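Local coordinates for putative exported protein (PDB 3OD9) that probably acts as a periplasmic inhibitor of i-type lysozymes and binds metal ions, at residues 13-18 and 97-102; 51-56 and 93-98. One frame throughout, in Å; residues are numbered along the deposited sequence.

Contact 1: residues 13-18 and 97-102. With K (potassium ion), chain D.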
loop_
_atom_site.group_PDB
_atom_site.type_symbol
_atom_site.label_atom_id
_atom_site.label_comp_id
_atom_site.label_asym_id
_atom_site.label_seq_id
_atom_site.Cartn_x
_atom_site.Cartn_y
_atom_site.Cartn_z
ATOM N N SER A 13 0.572 -22.510 0.144
ATOM C CA SER A 13 -0.596 -22.642 1.024
ATOM C C SER A 13 -1.932 -22.415 0.313
ATOM O O SER A 13 -3.008 -22.673 0.885
ATOM C CB SER A 13 -0.508 -21.597 2.133
ATOM O OG SER A 13 -0.599 -20.292 1.574
ATOM N N GLY A 14 -1.873 -21.863 -0.894
ATOM C CA GLY A 14 -3.076 -21.429 -1.583
ATOM C C GLY A 14 -3.367 -19.938 -1.429
ATOM O O GLY A 14 -4.164 -19.377 -2.192
ATOM N N GLN A 15 -2.735 -19.283 -0.456
ATOM C CA GLN A 15 -2.831 -17.830 -0.372
ATOM C C GLN A 15 -2.306 -17.201 -1.671
ATOM O O GLN A 15 -1.477 -17.790 -2.388
ATOM C CB GLN A 15 -2.061 -17.282 0.842
ATOM C CG GLN A 15 -2.691 -17.631 2.174
ATOM C CD GLN A 15 -2.014 -16.922 3.348
ATOM O OE1 GLN A 15 -0.795 -16.787 3.385
ATOM N NE2 GLN A 15 -2.806 -16.459 4.299
ATOM N N VAL A 16 -2.785 -16.000 -1.962
ATOM C CA VAL A 16 -2.414 -15.308 -3.185
ATOM C C VAL A 16 -1.831 -13.951 -2.833
ATOM O O VAL A 16 -2.321 -13.265 -1.930
ATOM C CB VAL A 16 -3.623 -15.152 -4.125
ATOM C CG1 VAL A 16 -3.286 -14.242 -5.311
ATOM C CG2 VAL A 16 -4.077 -16.530 -4.612
ATOM N N VAL A 17 -0.741 -13.592 -3.501
ATOM C CA VAL A 17 -0.122 -12.298 -3.254
ATOM C C VAL A 17 -0.052 -11.502 -4.548
ATOM O O VAL A 17 0.208 -12.065 -5.617
ATOM C CB VAL A 17 1.279 -12.446 -2.583
ATOM C CG1 VAL A 17 2.260 -13.216 -3.471
ATOM C CG2 VAL A 17 1.829 -11.081 -2.184
ATOM N N THR A 18 -0.333 -10.203 -4.474
ATOM C CA THR A 18 -0.066 -9.330 -5.614
ATOM C C THR A 18 1.000 -8.298 -5.276
ATOM O O THR A 18 1.152 -7.892 -4.119
ATOM C CB THR A 18 -1.332 -8.630 -6.154
ATOM O OG1 THR A 18 -1.788 -7.661 -5.204
ATOM C CG2 THR A 18 -2.427 -9.648 -6.435
ATOM N N LEU A 97 4.750 -14.566 4.626
ATOM C CA LEU A 97 3.346 -14.554 4.255
ATOM C C LEU A 97 2.837 -15.977 4.374
ATOM O O LEU A 97 3.214 -16.847 3.596
ATOM C CB LEU A 97 3.099 -13.967 2.851
ATOM C CG LEU A 97 4.221 -13.649 1.864
ATOM C CD1 LEU A 97 5.061 -14.887 1.545
ATOM C CD2 LEU A 97 3.668 -13.041 0.581
ATOM N N ASN A 98 2.023 -16.223 5.391
ATOM C CA ASN A 98 1.548 -17.573 5.638
ATOM C C ASN A 98 0.197 -17.534 6.331
ATOM O O ASN A 98 -0.230 -16.484 6.796
ATOM C CB ASN A 98 2.594 -18.376 6.430
ATOM C CG ASN A 98 2.865 -17.789 7.795
ATOM O OD1 ASN A 98 1.960 -17.680 8.614
ATOM N ND2 ASN A 98 4.123 -17.422 8.059
ATOM N N PRO A 99 -0.495 -18.675 6.377
ATOM C CA PRO A 99 -1.843 -18.674 6.953
ATOM C C PRO A 99 -1.880 -18.327 8.443
ATOM O O PRO A 99 -2.873 -17.769 8.923
ATOM C CB PRO A 99 -2.307 -20.115 6.723
ATOM C CG PRO A 99 -1.555 -20.529 5.479
ATOM C CD PRO A 99 -0.198 -19.932 5.666
ATOM N N GLN A 100 -0.823 -18.643 9.182
ATOM C CA GLN A 100 -0.828 -18.416 10.626
ATOM C C GLN A 100 -0.635 -16.947 10.999
ATOM O O GLN A 100 -1.294 -16.431 11.911
ATOM C CB GLN A 100 0.240 -19.281 11.298
ATOM C CG GLN A 100 -0.060 -20.785 11.273
ATOM C CD GLN A 100 0.115 -21.455 9.896
ATOM O OE1 GLN A 100 1.011 -21.106 9.112
ATOM N NE2 GLN A 100 -0.729 -22.450 9.620
ATOM N N GLU A 101 0.260 -16.283 10.288
ATOM C CA GLU A 101 0.657 -14.939 10.673
ATOM C C GLU A 101 0.226 -13.867 9.690
ATOM O O GLU A 101 0.307 -12.703 9.995
ATOM C CB GLU A 101 2.171 -14.870 10.876
ATOM C CG GLU A 101 2.674 -15.763 11.995
ATOM C CD GLU A 101 4.115 -15.490 12.381
ATOM O OE1 GLU A 101 4.706 -14.504 11.892
ATOM O OE2 GLU A 101 4.654 -16.263 13.194
ATOM N N GLY A 102 -0.249 -14.245 8.519
ATOM C CA GLY A 102 -0.517 -13.236 7.513
ATOM C C GLY A 102 0.788 -12.680 6.957
ATOM O O GLY A 102 1.750 -13.434 6.748
HETATM K K K D . 0.853 -9.932 10.190
HETATM O O HOH W 1 0.987 -18.366 2.400
HETATM O O HOH W 2 -3.542 -15.360 7.227
HETATM O O HOH W 3 -1.112 -9.699 8.067
HETATM O O HOH W 4 0.824 -12.072 12.652
#

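Contact 2: residues 51-56 and 93-98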
loop_
_atom_site.group_PDB
_atom_site.type_symbol
_atom_site.label_atom_id
_atom_site.label_comp_id
_atom_site.label_asym_id
_atom_site.label_seq_id
_atom_site.Cartn_x
_atom_site.Cartn_y
_atom_site.Cartn_z
ATOM N N ASP A 51 -4.161 -8.389 4.138
ATOM C CA ASP A 51 -3.303 -7.292 4.609
ATOM C C ASP A 51 -2.397 -6.849 3.464
ATOM O O ASP A 51 -2.258 -7.551 2.449
ATOM C CB ASP A 51 -2.483 -7.788 5.808
ATOM C CG ASP A 51 -1.864 -6.669 6.652
ATOM O OD1 ASP A 51 -2.142 -5.458 6.448
ATOM O OD2 ASP A 51 -1.084 -7.029 7.564
ATOM N N GLY A 52 -1.777 -5.687 3.617
ATOM C CA GLY A 52 -0.830 -5.219 2.626
ATOM C C GLY A 52 0.148 -4.222 3.208
ATOM O O GLY A 52 -0.075 -3.663 4.292
ATOM N N LYS A 53 1.224 -3.975 2.473
ATOM C CA LYS A 53 2.237 -3.004 2.864
ATOM C C LYS A 53 2.665 -2.189 1.651
ATOM O O LYS A 53 2.673 -2.708 0.533
ATOM C CB LYS A 53 3.457 -3.725 3.421
ATOM C CG LYS A 53 3.248 -4.448 4.738
ATOM C CD LYS A 53 4.551 -5.122 5.162
ATOM C CE LYS A 53 4.438 -5.802 6.515
ATOM N NZ LYS A 53 4.128 -4.823 7.604
ATOM N N VAL A 54 3.047 -0.932 1.873
ATOM C CA VAL A 54 3.619 -0.105 0.814
ATOM C C VAL A 54 5.053 0.208 1.200
ATOM O O VAL A 54 5.312 0.597 2.340
ATOM C CB VAL A 54 2.868 1.219 0.625
ATOM C CG1 VAL A 54 3.394 1.958 -0.603
ATOM C CG2 VAL A 54 1.384 0.969 0.476
ATOM N N LEU A 55 5.971 0.041 0.250
ATOM C CA LEU A 55 7.404 0.241 0.484
ATOM C C LEU A 55 8.006 1.137 -0.595
ATOM O O LEU A 55 7.530 1.155 -1.725
ATOM C CB LEU A 55 8.143 -1.105 0.492
ATOM C CG LEU A 55 7.840 -2.012 1.683
ATOM C CD1 LEU A 55 6.567 -2.814 1.409
ATOM C CD2 LEU A 55 9.000 -2.912 2.004
ATOM N N PRO A 56 9.086 1.857 -0.263
ATOM C CA PRO A 56 9.799 2.612 -1.299
ATOM C C PRO A 56 10.577 1.671 -2.219
ATOM O O PRO A 56 10.984 0.570 -1.809
ATOM C CB PRO A 56 10.772 3.480 -0.497
ATOM C CG PRO A 56 10.984 2.736 0.788
ATOM C CD PRO A 56 9.719 1.965 1.062
ATOM N N ASP A 93 13.493 -6.415 -0.522
ATOM C CA ASP A 93 12.732 -6.642 0.688
ATOM C C ASP A 93 12.239 -8.070 0.697
ATOM O O ASP A 93 11.864 -8.606 -0.348
ATOM C CB ASP A 93 11.546 -5.689 0.728
ATOM C CG ASP A 93 11.979 -4.251 0.796
ATOM O OD1 ASP A 93 12.562 -3.875 1.828
ATOM O OD2 ASP A 93 11.735 -3.495 -0.171
ATOM N N ALA A 94 12.223 -8.686 1.877
ATOM C CA ALA A 94 11.638 -10.016 2.041
ATOM C C ALA A 94 10.465 -9.903 3.008
ATOM O O ALA A 94 10.520 -9.112 3.975
ATOM C CB ALA A 94 12.663 -11.000 2.576
ATOM N N PHE A 95 9.434 -10.710 2.751
ATOM C CA PHE A 95 8.230 -10.736 3.563
ATOM C C PHE A 95 7.900 -12.169 3.914
ATOM O O PHE A 95 7.980 -13.052 3.060
ATOM C CB PHE A 95 7.037 -10.144 2.796
ATOM C CG PHE A 95 7.291 -8.766 2.268
ATOM C CD1 PHE A 95 6.923 -7.653 2.999
ATOM C CD2 PHE A 95 7.932 -8.580 1.049
ATOM C CE1 PHE A 95 7.179 -6.380 2.526
ATOM C CE2 PHE A 95 8.190 -7.307 0.566
ATOM C CZ PHE A 95 7.816 -6.205 1.305
ATOM N N THR A 96 7.509 -12.401 5.162
ATOM C CA THR A 96 6.817 -13.631 5.483
ATOM C C THR A 96 5.338 -13.483 5.111
ATOM O O THR A 96 4.734 -12.407 5.253
ATOM C CB THR A 96 6.978 -14.015 6.956
ATOM O OG1 THR A 96 6.565 -12.919 7.785
ATOM C CG2 THR A 96 8.435 -14.339 7.257
ATOM N N LEU A 97 4.750 -14.566 4.626
ATOM C CA LEU A 97 3.346 -14.554 4.255
ATOM C C LEU A 97 2.837 -15.977 4.374
ATOM O O LEU A 97 3.214 -16.847 3.596
ATOM C CB LEU A 97 3.099 -13.967 2.851
ATOM C CG LEU A 97 4.221 -13.649 1.864
ATOM C CD1 LEU A 97 5.061 -14.887 1.545
ATOM C CD2 LEU A 97 3.668 -13.041 0.581
ATOM N N ASN A 98 2.023 -16.223 5.391
ATOM C CA ASN A 98 1.548 -17.573 5.638
ATOM C C ASN A 98 0.197 -17.534 6.331
ATOM O O ASN A 98 -0.230 -16.484 6.796
ATOM C CB ASN A 98 2.594 -18.376 6.430
ATOM C CG ASN A 98 2.865 -17.789 7.795
ATOM O OD1 ASN A 98 1.960 -17.680 8.614
ATOM N ND2 ASN A 98 4.123 -17.422 8.059
HETATM O O HOH W 5 11.963 -0.806 0.457
#

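Contact 1: residues 13-18 and 97-102
One ordered water joins Gln15 to Leu97: it donates to Gln15 OE1 at 2.6 Å and to Leu97 O at 2.9 Å, while Ser13 OG donates to it at 2.6 Å. The water thus donates twice and accepts once. Ser13 OG also accepts from the backbone N of Gln15 at 3.1 Å, an ST turn that suits a short polar residue and ties the hydroxyl to the backbone just before strand 16-21. Gln15 reaches across because its chain runs extended beyond CG (chi2 -172°), laying the amide beside the Asn98-Pro99 peptide, with OE1 3.2 Å from Asn98 C. A second water bridges Pro99 O and, weakly, Gln15 NE2. The ring of Pro99 sets CG against Ser13 CB at 3.7 Å. Farther along the first segment, Val17 CG2 meets Leu97 CD2 at 3.9 Å, the side chains crossing at about a right angle. Asn98 OD1 accepts from Glu101 N, an Asx motif in the turn whose Glu101 O binds potassium; the Asn98 side chain is about 4 Å from those of Asp72 and Gln74, which bind magnesium. The start of strand 16-21 here meets the end of strand 90-98 between two facing sheets, and Leu77 of strand 76-82 touches both Val17 and Leu97.

Contact 2: residues 51-56 and 93-98
Asp93 meets Leu55 where two antiparallel sheets face each other across an apolar layer, a beta-sandwich arrangement in which strands 51-56 and 93-98 run nearly antiparallel (168°) with their axes 10.5 Å apart. That spacing is too wide for backbone pairing, so side chains make the direct contacts. The carboxylate of Asp93 lies against a methyl, Leu55 CD2 being 3.5 Å from Asp93 CG. Tyr32 bonds to OD2 and His108 to OD1, which probably helps the buried carboxylate to be tolerated, and a water links OD2 to Pro56 O with 2.8 Å on each leg. Two residues on, Phe95 sends its ring into the layer, a large flat side chain suited to bridging the wide gap. Its CG stands beside the backbone N and anti to the carbonyl carbon (chi1 -55°), directing the ring toward the opposite strand. Val34 and Tyr32 of strand 30-37, Val79 and Leu103 also touch this ring. The branched end of Leu55 approaches from the opposite direction, and its CD1 and CD2 straddle the ring plane, each 3.6 Å from Phe95 CZ. Lys53 slides past in the reverse sense, extended as far as CE before bending at chi4 (-62°), and contributes its apolar stem instead of its ammonium: Lys53 CD reaches the ring edge 3.9 Å from Phe95 CE1.

Overall arrangement
Contacts 1 and 2 both draw on strand 90-98 and carry it to the facing sheet, but to different strands of that sheet, 16-21 in contact 1 and 49-57 in contact 2. Their centres lie 11 Å apart. Contact 1, about 13 Å from the centre of the chain, lies farther out than contact 2 at about 6 Å, yet is mostly buried, with only Ser13 and Pro99 exposed. It sits where strands give way to turns, so peptide groups share the work with one apolar pair. Contact 2, built chiefly from hydrocarbon against a ring edge, is partly buried; strand 49-57 also packs on a second subunit, with Pro56 against Phe49 of that subunit. Leu97 and Asn98 belong to both ranges but touch across contact 1 alone.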